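Local coordinates for protein acetyltransferase, GNAT family (Enterococcus faecalis, PDB 1U6M) that probably transfers an acyl group to an acceptor, as expected of the GNAT family of acetyltransferases, at residues A[17-22]-A[52-57]; A[28-33]-A[37-42]; A[43-48]-A[92-97]; A[86-91]-A[100-105]. All blocks are in the same frame, centred on the assembly; numbering follows the deposited sequence.

Contact 1 (A[17-22]-A[52-57]); sequences RLVLVI and YRYGYQ
Tyr54 reaches from the loop 52-57 to helix 12-25 and lays one ring face against Val19. Its CB starts from the third position of a type I turn, Tyr52 to Gly55, closed by the bond from Gly55 N to Tyr52 O (2.8 Å). With CG beside the backbone N (chi1 -57°), the ring is carried up to the helix. CG and CD2 come first, both beneath Val19 CG2, which also covers CD1, CE1 and CZ. That methyl stands 3.6 Å from the Tyr54 ring centroid and 11° off the normal, a CH-pi contact over the middle of the face. The other branch, Val19 CG1, meets Tyr54 CD2 and, at 3.5 Å, Tyr54 CE2, so both valine methyls rest on the tyrosine. In this GNAT fold the loop runs from helix 36-47 to strand 59-64, and the ring lies beside the central sheet, touching Val73 on strand 67-76 and Asp116 and Thr117 on strand 112-120. Arg53 CG covers the opposite face, 3.9 Å above the plane of the Tyr54 ring. At the tip, Tyr54 OH approaches Ile22 CD1 at 4.2 Å, about one helical turn beyond Val19, the two side chains coming from opposite directions.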
# COMPACT_ATOMS: atom_id res chain seq x y z
N ARG A 17 -6.11 8.45 -6.45
CA ARG A 17 -6.35 9.62 -5.58
C ARG A 17 -5.83 9.38 -4.17
O ARG A 17 -5.25 10.30 -3.52
CB ARG A 17 -7.84 9.98 -5.53
CG ARG A 17 -8.26 10.63 -6.80
CD ARG A 17 -9.80 10.92 -7.02
NE ARG A 17 -9.98 10.83 -8.49
CZ ARG A 17 -9.65 11.77 -9.39
NH1 ARG A 17 -9.19 12.98 -9.03
NH2 ARG A 17 -9.81 11.52 -10.68
N LEU A 18 -6.02 8.14 -3.71
CA LEU A 18 -5.58 7.75 -2.40
C LEU A 18 -4.05 7.67 -2.36
O LEU A 18 -3.44 8.14 -1.39
CB LEU A 18 -6.25 6.42 -2.00
CG LEU A 18 -7.75 6.49 -1.69
CD1 LEU A 18 -8.33 5.08 -1.55
CD2 LEU A 18 -7.99 7.35 -0.42
N VAL A 19 -3.44 7.07 -3.38
CA VAL A 19 -1.96 7.01 -3.53
C VAL A 19 -1.31 8.40 -3.63
O VAL A 19 -0.29 8.65 -2.99
CB VAL A 19 -1.51 6.10 -4.74
CG1 VAL A 19 -0.03 6.13 -4.91
CG2 VAL A 19 -1.93 4.68 -4.49
N LEU A 20 -1.88 9.31 -4.40
CA LEU A 20 -1.40 10.69 -4.41
C LEU A 20 -1.15 11.21 -3.02
O LEU A 20 -0.19 11.98 -2.83
CB LEU A 20 -2.39 11.62 -5.08
CG LEU A 20 -1.86 12.78 -5.94
CD1 LEU A 20 -2.90 13.91 -5.96
CD2 LEU A 20 -0.53 13.30 -5.54
N VAL A 21 -2.01 10.87 -2.06
CA VAL A 21 -1.86 11.41 -0.70
C VAL A 21 -0.53 10.98 -0.10
O VAL A 21 0.21 11.81 0.43
CB VAL A 21 -3.06 11.05 0.27
CG1 VAL A 21 -2.74 11.45 1.70
CG2 VAL A 21 -4.31 11.74 -0.16
N ILE A 22 -0.25 9.67 -0.16
CA ILE A 22 1.04 9.06 0.20
C ILE A 22 2.27 9.73 -0.46
O ILE A 22 3.25 9.98 0.24
CB ILE A 22 1.01 7.55 -0.16
CG1 ILE A 22 -0.04 6.82 0.69
CG2 ILE A 22 2.38 6.88 0.02
CD1 ILE A 22 -0.47 5.55 0.12
N TYR A 52 1.94 -4.28 -10.58
CA TYR A 52 2.21 -2.96 -9.98
C TYR A 52 1.95 -2.96 -8.45
O TYR A 52 1.01 -3.62 -7.97
CB TYR A 52 1.41 -1.86 -10.70
CG TYR A 52 1.70 -0.49 -10.15
CD1 TYR A 52 3.03 -0.03 -10.04
CD2 TYR A 52 0.64 0.38 -9.77
CE1 TYR A 52 3.32 1.22 -9.49
CE2 TYR A 52 0.93 1.67 -9.23
CZ TYR A 52 2.29 2.06 -9.11
OH TYR A 52 2.62 3.30 -8.59
N ARG A 53 2.80 -2.24 -7.71
CA ARG A 53 2.62 -1.96 -6.29
C ARG A 53 1.13 -1.74 -5.90
O ARG A 53 0.61 -2.36 -4.96
CB ARG A 53 3.44 -0.76 -5.90
CG ARG A 53 3.43 -0.51 -4.38
CD ARG A 53 4.22 0.78 -4.07
NE ARG A 53 5.67 0.59 -4.29
CZ ARG A 53 6.52 0.20 -3.33
NH1 ARG A 53 6.11 -0.04 -2.09
NH2 ARG A 53 7.80 0.03 -3.60
N TYR A 54 0.46 -0.88 -6.66
CA TYR A 54 -0.92 -0.57 -6.44
C TYR A 54 -1.77 -1.10 -7.55
O TYR A 54 -2.76 -0.47 -7.88
CB TYR A 54 -1.11 0.98 -6.34
CG TYR A 54 -0.26 1.58 -5.25
CD1 TYR A 54 -0.47 1.26 -3.90
CD2 TYR A 54 0.77 2.46 -5.53
CE1 TYR A 54 0.34 1.82 -2.86
CE2 TYR A 54 1.58 3.00 -4.48
CZ TYR A 54 1.34 2.66 -3.18
OH TYR A 54 2.11 3.19 -2.18
N GLY A 55 -1.37 -2.22 -8.16
CA GLY A 55 -2.20 -2.89 -9.13
C GLY A 55 -3.50 -3.29 -8.46
O GLY A 55 -3.47 -3.69 -7.30
N TYR A 56 -4.64 -3.21 -9.16
CA TYR A 56 -5.91 -3.64 -8.53
C TYR A 56 -5.86 -5.04 -7.94
O TYR A 56 -6.43 -5.30 -6.92
CB TYR A 56 -7.15 -3.41 -9.41
CG TYR A 56 -7.23 -4.36 -10.57
CD1 TYR A 56 -7.86 -5.58 -10.45
CD2 TYR A 56 -6.73 -3.99 -11.82
CE1 TYR A 56 -7.95 -6.45 -11.53
CE2 TYR A 56 -6.80 -4.85 -12.91
CZ TYR A 56 -7.41 -6.08 -12.76
OH TYR A 56 -7.48 -6.97 -13.84
N GLN A 57 -5.11 -5.94 -8.54
CA GLN A 57 -5.04 -7.29 -8.06
C GLN A 57 -4.37 -7.45 -6.69
O GLN A 57 -4.45 -8.51 -6.07
CB GLN A 57 -4.39 -8.15 -9.11
CG GLN A 57 -5.35 -8.35 -10.24
CD GLN A 57 -4.73 -9.04 -11.43
OE1 GLN A 57 -5.09 -8.71 -12.59
NE2 GLN A 57 -3.81 -10.02 -11.19

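Contact 2 (A[28-33]-A[37-42]); sequences LPILEE and EQMIDL
Leu31 and Met39 bring the two backbones closest, with 7.6 Å between Leu31 CA and Met39 CA. Residues 37-42 form regular helix, for instance Asp41 N to Glu37 O at 3.2 Å, whereas 29-32 have helical backbone angles but are tied by i to i+3 bonds: Leu31 N to Leu28 O, Glu32 N to Pro29 O and Glu33 N to Ile30 O. The result is a short, tightly wound loop facing the start of the next helix.

Met39 bridges from the helix to the loop. Its CG lies anti to the backbone N (chi1 -165°), and the chain then bends at both chi2 and chi3, which swings the methyl CE round onto the loop. There Met39 CE presses on the branch point of Ile30, 3.4 Å from Ile30 CG2 and 3.6 Å from Ile30 CG1.

This is the connection between the first two helices of the GNAT fold, 12-25 and 36-47; the second helix follows so closely that its first turns pack against the loop leading into it. Val34, in that short link, also packs on Met39.

Leu31 crosses the methionine at about a right angle. Its CB does not point at the helix, yet the branch CD2 swings nearer and meets Met39 CE at 3.8 Å and Met39 CG at 4.0 Å, touching the thioether chain at two places. The contact is purely apolar. Ile30 carries it onward to Phe91 of helix 85-93 and to Val100, while Leu31 also rests against Lys24 near the end of helix 12-25.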
# COMPACT_ATOMS: atom_id res chain seq x y z
N LEU A 28 7.69 13.74 -2.88
CA LEU A 28 8.40 13.22 -4.00
C LEU A 28 8.63 14.39 -4.92
O LEU A 28 7.72 15.21 -5.13
CB LEU A 28 7.60 12.09 -4.64
CG LEU A 28 8.22 10.67 -4.59
CD1 LEU A 28 9.06 10.26 -3.35
CD2 LEU A 28 7.18 9.64 -4.88
N PRO A 29 9.88 14.53 -5.43
CA PRO A 29 10.18 15.67 -6.32
C PRO A 29 9.38 15.67 -7.62
O PRO A 29 9.21 16.73 -8.18
CB PRO A 29 11.70 15.54 -6.58
CG PRO A 29 12.19 14.73 -5.36
CD PRO A 29 11.10 13.71 -5.17
N ILE A 30 8.91 14.52 -8.10
CA ILE A 30 8.09 14.49 -9.30
C ILE A 30 6.80 15.36 -9.21
O ILE A 30 6.23 15.73 -10.21
CB ILE A 30 7.71 13.03 -9.73
CG1 ILE A 30 7.18 13.00 -11.18
CG2 ILE A 30 6.77 12.30 -8.70
CD1 ILE A 30 8.30 13.23 -12.22
N LEU A 31 6.34 15.66 -8.01
CA LEU A 31 5.13 16.42 -7.84
C LEU A 31 5.36 17.90 -8.14
O LEU A 31 4.40 18.61 -8.36
CB LEU A 31 4.55 16.23 -6.43
CG LEU A 31 4.25 14.77 -6.05
CD1 LEU A 31 3.96 14.67 -4.60
CD2 LEU A 31 3.14 14.12 -6.88
N GLU A 32 6.63 18.36 -8.17
CA GLU A 32 6.97 19.74 -8.59
C GLU A 32 6.97 19.91 -10.10
O GLU A 32 6.96 21.04 -10.58
CB GLU A 32 8.35 20.24 -8.09
CG GLU A 32 8.95 19.70 -6.78
CD GLU A 32 8.01 19.78 -5.58
OE1 GLU A 32 8.38 19.22 -4.51
OE2 GLU A 32 6.91 20.39 -5.70
N GLU A 33 7.00 18.81 -10.85
CA GLU A 33 7.20 18.85 -12.30
C GLU A 33 5.94 18.47 -13.08
O GLU A 33 5.80 18.80 -14.26
CB GLU A 33 8.36 17.90 -12.68
N GLU A 37 -3.44 16.45 -11.49
CA GLU A 37 -4.32 15.78 -12.41
C GLU A 37 -3.56 14.76 -13.22
O GLU A 37 -4.08 13.66 -13.44
CB GLU A 37 -5.05 16.76 -13.34
CG GLU A 37 -6.02 16.04 -14.28
CD GLU A 37 -6.67 16.90 -15.38
OE1 GLU A 37 -7.45 16.31 -16.19
OE2 GLU A 37 -6.41 18.14 -15.44
N GLN A 38 -2.35 15.13 -13.67
CA GLN A 38 -1.53 14.25 -14.54
C GLN A 38 -0.96 13.11 -13.72
O GLN A 38 -0.88 12.02 -14.22
CB GLN A 38 -0.37 14.96 -15.29
CG GLN A 38 -0.74 16.22 -16.08
CD GLN A 38 0.48 17.06 -16.57
OE1 GLN A 38 1.45 17.40 -15.81
NE2 GLN A 38 0.40 17.44 -17.84
N MET A 39 -0.53 13.40 -12.50
CA MET A 39 -0.06 12.35 -11.61
C MET A 39 -1.17 11.29 -11.35
O MET A 39 -0.89 10.11 -11.38
CB MET A 39 0.59 12.85 -10.31
CG MET A 39 1.40 11.72 -9.54
SD MET A 39 2.98 11.09 -10.32
CE MET A 39 3.74 12.63 -10.28
N ILE A 40 -2.41 11.73 -11.15
CA ILE A 40 -3.54 10.83 -10.93
C ILE A 40 -3.73 9.95 -12.16
O ILE A 40 -3.82 8.72 -12.01
CB ILE A 40 -4.79 11.62 -10.46
CG1 ILE A 40 -4.54 12.14 -9.04
CG2 ILE A 40 -6.06 10.77 -10.54
CD1 ILE A 40 -5.65 12.99 -8.43
N ASP A 41 -3.71 10.53 -13.36
CA ASP A 41 -3.82 9.74 -14.60
C ASP A 41 -2.72 8.68 -14.79
O ASP A 41 -2.96 7.57 -15.26
CB ASP A 41 -3.89 10.68 -15.83
CG ASP A 41 -5.30 11.39 -15.97
OD1 ASP A 41 -5.73 12.13 -15.06
OD2 ASP A 41 -6.00 11.22 -16.99
N LEU A 42 -1.49 9.03 -14.41
CA LEU A 42 -0.34 8.16 -14.56
C LEU A 42 -0.48 6.98 -13.58
O LEU A 42 -0.38 5.84 -13.99
CB LEU A 42 0.93 8.97 -14.24
CG LEU A 42 1.37 10.03 -15.29
CD1 LEU A 42 2.53 10.97 -14.74
CD2 LEU A 42 1.77 9.43 -16.65

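Contact 3 (A[43-48]-A[92-97]); sequences LAEATA and KKHGLA
Glu45 OE2 bonds His94 directly in this surface contact, and Glu45 OE1 reaches Lys93 through a water. The direct hydrogen bond runs from His94 NE2 to Glu45 OE2, 2.7 Å long but bent, with an N-H...O angle of 133°. The imidazole meets the syn side of OE2, near the carboxylate plane, whereas the oxygen sits 33° out of the ring plane; the two flat groups are turned 71° against each other. Glu45 spans the distance because CG is anti to the backbone N and the chain stays extended beyond it.

Water serves the other oxygen. It donates to Glu45 OE1 and accepts from Lys93 NZ (2.8 Å), linking two opposite charges that stand 4.4 Å apart, Glu45 OE1 to Lys93 NZ, beyond a salt bridge. The lysine chain crosses the glutamate at a slant, with Lys93 CD 4.0 Å from Glu45 OE1.

Backbone bonds close the end of the second helix. Helix 85-93 finishes in a Schellman motif with Gly95, at positive phi, as C-prime residue, its N bonded to Lys92 O and Leu96 N to Phe91 O. His94 is the first residue to leave helical angles.

The contact thus ties the C-terminal end of helix 85-93 to the last turn of helix 36-47, where Val90 packs on Glu45 and Ala46; on another side of that helix, Leu43 packs on Ala16 and Val19 of helix 12-25.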
# COMPACT_ATOMS: atom_id res chain seq x y z
N LEU A 43 -0.67 7.28 -12.30
CA LEU A 43 -1.00 6.29 -11.28
C LEU A 43 -2.12 5.37 -11.71
O LEU A 43 -1.94 4.14 -11.65
CB LEU A 43 -1.36 7.01 -9.96
CG LEU A 43 -0.19 7.73 -9.31
CD1 LEU A 43 -0.62 8.71 -8.14
CD2 LEU A 43 0.90 6.68 -8.82
N ALA A 44 -3.25 5.93 -12.21
CA ALA A 44 -4.44 5.10 -12.62
C ALA A 44 -4.10 4.16 -13.70
O ALA A 44 -4.49 2.97 -13.67
CB ALA A 44 -5.61 5.93 -13.04
N GLU A 45 -3.36 4.66 -14.67
CA GLU A 45 -2.88 3.77 -15.72
C GLU A 45 -1.97 2.66 -15.17
O GLU A 45 -2.08 1.54 -15.62
CB GLU A 45 -2.18 4.59 -16.82
CG GLU A 45 -1.75 3.76 -18.04
CD GLU A 45 -1.10 4.60 -19.17
OE1 GLU A 45 -0.43 3.96 -20.04
OE2 GLU A 45 -1.28 5.88 -19.17
N ALA A 46 -1.10 2.94 -14.20
CA ALA A 46 -0.18 1.86 -13.68
C ALA A 46 -0.96 0.73 -12.87
O ALA A 46 -0.59 -0.44 -12.84
CB ALA A 46 0.96 2.49 -12.83
N THR A 47 -2.01 1.16 -12.20
CA THR A 47 -3.05 0.36 -11.53
C THR A 47 -3.58 -0.86 -12.34
O THR A 47 -3.95 -1.90 -11.75
CB THR A 47 -4.15 1.37 -11.17
OG1 THR A 47 -3.99 1.75 -9.80
CG2 THR A 47 -5.47 0.95 -11.49
N ALA A 48 -3.57 -0.72 -13.67
CA ALA A 48 -4.06 -1.76 -14.56
C ALA A 48 -3.06 -2.88 -14.72
O ALA A 48 -3.45 -3.95 -15.12
CB ALA A 48 -4.48 -1.17 -15.93
N LYS A 92 7.64 6.23 -19.21
CA LYS A 92 8.28 6.17 -20.54
C LYS A 92 7.30 6.35 -21.74
O LYS A 92 7.54 7.15 -22.62
CB LYS A 92 9.08 4.89 -20.67
CG LYS A 92 9.61 4.60 -22.07
CD LYS A 92 11.00 4.00 -21.96
CE LYS A 92 11.35 3.18 -23.20
NZ LYS A 92 12.56 2.39 -22.83
N LYS A 93 6.19 5.62 -21.72
CA LYS A 93 5.06 5.84 -22.62
C LYS A 93 4.60 7.30 -22.77
O LYS A 93 4.18 7.69 -23.86
CB LYS A 93 3.87 5.00 -22.16
CG LYS A 93 3.98 3.58 -22.55
CD LYS A 93 2.62 2.95 -22.45
CE LYS A 93 2.79 1.47 -22.62
NZ LYS A 93 1.49 0.78 -22.41
N HIS A 94 4.66 8.07 -21.69
CA HIS A 94 4.21 9.47 -21.64
C HIS A 94 5.33 10.53 -21.74
O HIS A 94 5.10 11.70 -21.43
CB HIS A 94 3.37 9.69 -20.35
CG HIS A 94 2.07 8.95 -20.42
ND1 HIS A 94 0.92 9.54 -20.89
CD2 HIS A 94 1.79 7.64 -20.25
CE1 HIS A 94 -0.03 8.62 -20.97
NE2 HIS A 94 0.47 7.47 -20.57
N GLY A 95 6.52 10.08 -22.18
CA GLY A 95 7.66 10.97 -22.40
C GLY A 95 8.36 11.49 -21.18
O GLY A 95 9.06 12.45 -21.26
N LEU A 96 8.14 10.90 -20.01
CA LEU A 96 8.83 11.35 -18.81
C LEU A 96 10.05 10.46 -18.50
O LEU A 96 10.12 9.31 -18.95
CB LEU A 96 7.89 11.40 -17.63
CG LEU A 96 6.69 12.30 -17.33
CD1 LEU A 96 6.74 13.75 -17.76
CD2 LEU A 96 5.43 11.67 -17.76
N ALA A 97 11.02 10.96 -17.73
CA ALA A 97 12.20 10.17 -17.38
C ALA A 97 11.79 8.93 -16.54
O ALA A 97 11.02 9.00 -15.59
CB ALA A 97 13.27 11.01 -16.70
O HOH W 1 -0.17 1.47 -20.21

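Contact 4 (A[86-91]-A[100-105]); sequences PLREVF and VRLFIE
The Arg88 guanidinium has Leu102 CD1 over one face, 3.7 Å above its plane and toward the rim, and Val100 O at its edge. Arg88 NH1 donates to that carbonyl over 2.6 Å at a nearly straight 169°, with the oxygen 6° out of the guanidinium plane and the N-H directed onto a lone pair in the carbonyl plane. The same nitrogen also bonds Glu98 O, so two loop carbonyls hold the group in place. Its chain runs extended from CG to NE, which carries the charge from the helix to the loop.

The second flat group, the Phe91 ring, has Val100 CG1 over one face in a CH-pi contact, offset toward the rim and 4.2 Å from the centroid. Val100 CB comes within 3.8 Å of Phe91 CE2, the two side chains crossing at about a right angle. One turn earlier on the helix, Leu87 CD1 meets Leu102 CD1 at 3.9 Å, so that leucine methyl touches both Leu87 and the guanidinium face.

Residues 100-105 belong to the long loop from helix 85-93 to strand 112-120, which folds back along the helix it has just left. Leu87 and Phe91 also touch helix 36-47, at Ala46 and Leu42, leaving helix 85-93 packed between that helix and the loop.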
# COMPACT_ATOMS: atom_id res chain seq x y z
N PRO A 86 6.01 -1.27 -13.52
CA PRO A 86 4.85 -0.73 -14.26
C PRO A 86 4.72 0.81 -14.31
O PRO A 86 4.39 1.34 -15.39
CB PRO A 86 3.66 -1.41 -13.57
CG PRO A 86 4.24 -2.79 -13.23
CD PRO A 86 5.59 -2.43 -12.68
N LEU A 87 4.97 1.51 -13.19
CA LEU A 87 4.88 2.99 -13.18
C LEU A 87 6.00 3.61 -14.05
O LEU A 87 5.77 4.60 -14.72
CB LEU A 87 4.99 3.60 -11.76
CG LEU A 87 4.16 4.83 -11.39
CD1 LEU A 87 4.74 5.83 -10.28
CD2 LEU A 87 3.43 5.59 -12.55
N ARG A 88 7.21 3.06 -14.00
CA ARG A 88 8.31 3.48 -14.90
C ARG A 88 7.98 3.29 -16.40
O ARG A 88 8.29 4.15 -17.20
CB ARG A 88 9.59 2.74 -14.52
CG ARG A 88 9.95 2.95 -13.01
CD ARG A 88 11.39 2.65 -12.70
NE ARG A 88 11.65 2.74 -11.28
CZ ARG A 88 11.85 3.88 -10.64
NH1 ARG A 88 11.85 5.02 -11.30
NH2 ARG A 88 12.07 3.87 -9.33
N GLU A 89 7.31 2.20 -16.74
CA GLU A 89 6.82 1.92 -18.07
C GLU A 89 5.80 2.93 -18.54
O GLU A 89 5.86 3.38 -19.68
CB GLU A 89 6.17 0.54 -18.12
CG GLU A 89 7.12 -0.66 -18.20
CD GLU A 89 6.32 -1.99 -18.38
OE1 GLU A 89 5.54 -2.11 -19.42
OE2 GLU A 89 6.45 -2.88 -17.44
N VAL A 90 4.84 3.25 -17.67
CA VAL A 90 3.83 4.28 -17.91
C VAL A 90 4.49 5.65 -18.10
O VAL A 90 4.13 6.36 -19.04
CB VAL A 90 2.75 4.30 -16.74
CG1 VAL A 90 1.95 5.57 -16.72
CG2 VAL A 90 1.90 3.03 -16.74
N PHE A 91 5.40 6.05 -17.21
CA PHE A 91 6.26 7.25 -17.46
C PHE A 91 6.95 7.28 -18.83
O PHE A 91 6.84 8.26 -19.56
CB PHE A 91 7.33 7.43 -16.37
CG PHE A 91 6.85 8.16 -15.16
CD1 PHE A 91 5.68 7.75 -14.51
CD2 PHE A 91 7.53 9.26 -14.70
CE1 PHE A 91 5.20 8.44 -13.40
CE2 PHE A 91 7.06 9.97 -13.58
CZ PHE A 91 5.88 9.53 -12.92
N VAL A 100 12.48 8.38 -12.39
CA VAL A 100 11.82 9.17 -11.31
C VAL A 100 12.10 8.46 -9.96
O VAL A 100 12.00 7.23 -9.87
CB VAL A 100 10.28 9.23 -11.61
CG1 VAL A 100 9.71 7.83 -11.78
CG2 VAL A 100 9.49 10.00 -10.53
N ARG A 101 12.43 9.22 -8.93
CA ARG A 101 12.61 8.71 -7.59
C ARG A 101 11.24 8.31 -7.00
O ARG A 101 10.31 9.11 -6.98
CB ARG A 101 13.26 9.78 -6.67
CG ARG A 101 14.32 10.65 -7.32
CD ARG A 101 14.91 11.72 -6.33
NE ARG A 101 15.56 10.99 -5.26
CZ ARG A 101 16.87 10.87 -5.13
NH1 ARG A 101 17.72 11.50 -5.95
NH2 ARG A 101 17.32 10.09 -4.17
N LEU A 102 11.16 7.08 -6.50
CA LEU A 102 9.93 6.48 -6.00
C LEU A 102 10.23 5.95 -4.60
O LEU A 102 10.71 6.69 -3.75
CB LEU A 102 9.42 5.37 -6.94
CG LEU A 102 8.87 5.88 -8.29
CD1 LEU A 102 8.37 4.76 -9.28
CD2 LEU A 102 7.82 7.05 -8.12
N PHE A 103 9.96 4.69 -4.35
CA PHE A 103 10.29 4.11 -3.01
C PHE A 103 11.60 3.37 -2.98
O PHE A 103 11.97 2.67 -3.92
CB PHE A 103 9.18 3.15 -2.55
CG PHE A 103 7.79 3.69 -2.75
CD1 PHE A 103 7.19 3.65 -4.01
CD2 PHE A 103 7.08 4.22 -1.69
CE1 PHE A 103 5.92 4.13 -4.21
CE2 PHE A 103 5.78 4.69 -1.88
CZ PHE A 103 5.22 4.66 -3.15
N ILE A 104 12.28 3.49 -1.87
CA ILE A 104 13.36 2.55 -1.55
C ILE A 104 12.74 1.19 -1.17
O ILE A 104 11.85 1.12 -0.34
CB ILE A 104 14.33 3.14 -0.52
CG1 ILE A 104 14.73 4.57 -0.97
CG2 ILE A 104 15.57 2.28 -0.41
CD1 ILE A 104 15.75 5.25 -0.08
N GLU A 105 13.15 0.15 -1.89
CA GLU A 105 12.48 -1.17 -1.89
C GLU A 105 13.16 -2.14 -0.89
O GLU A 105 13.56 -3.26 -1.25
CB GLU A 105 12.42 -1.78 -3.32
CG GLU A 105 11.52 -1.05 -4.36
CD GLU A 105 11.71 -1.58 -5.80
OE1 GLU A 105 12.85 -2.03 -6.13
OE2 GLU A 105 10.74 -1.54 -6.62

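Helix 36-47 is shared by contacts 2 and 3, whose centres lie about 10 Å apart, and helix 85-93 by contacts 3 and 4, with centres about 9 Å apart; Leu42 of contact 2 packs on His94 of contact 3. Ile30 joins contact 2 to contact 4, Ile30 CD1 lying 3.7 Å from Phe91 CE2. Contact 1 is the most central, about 7 Å from the chain centre to its own centre, against about 18 Å for contacts 2 and 3. It meets contact 3 where Tyr54 O bonds Thr47 OG1, and contact 4 through Arg53, which makes a cation-pi contact with Phe103 and salt bridges to Asp116 and Asp84.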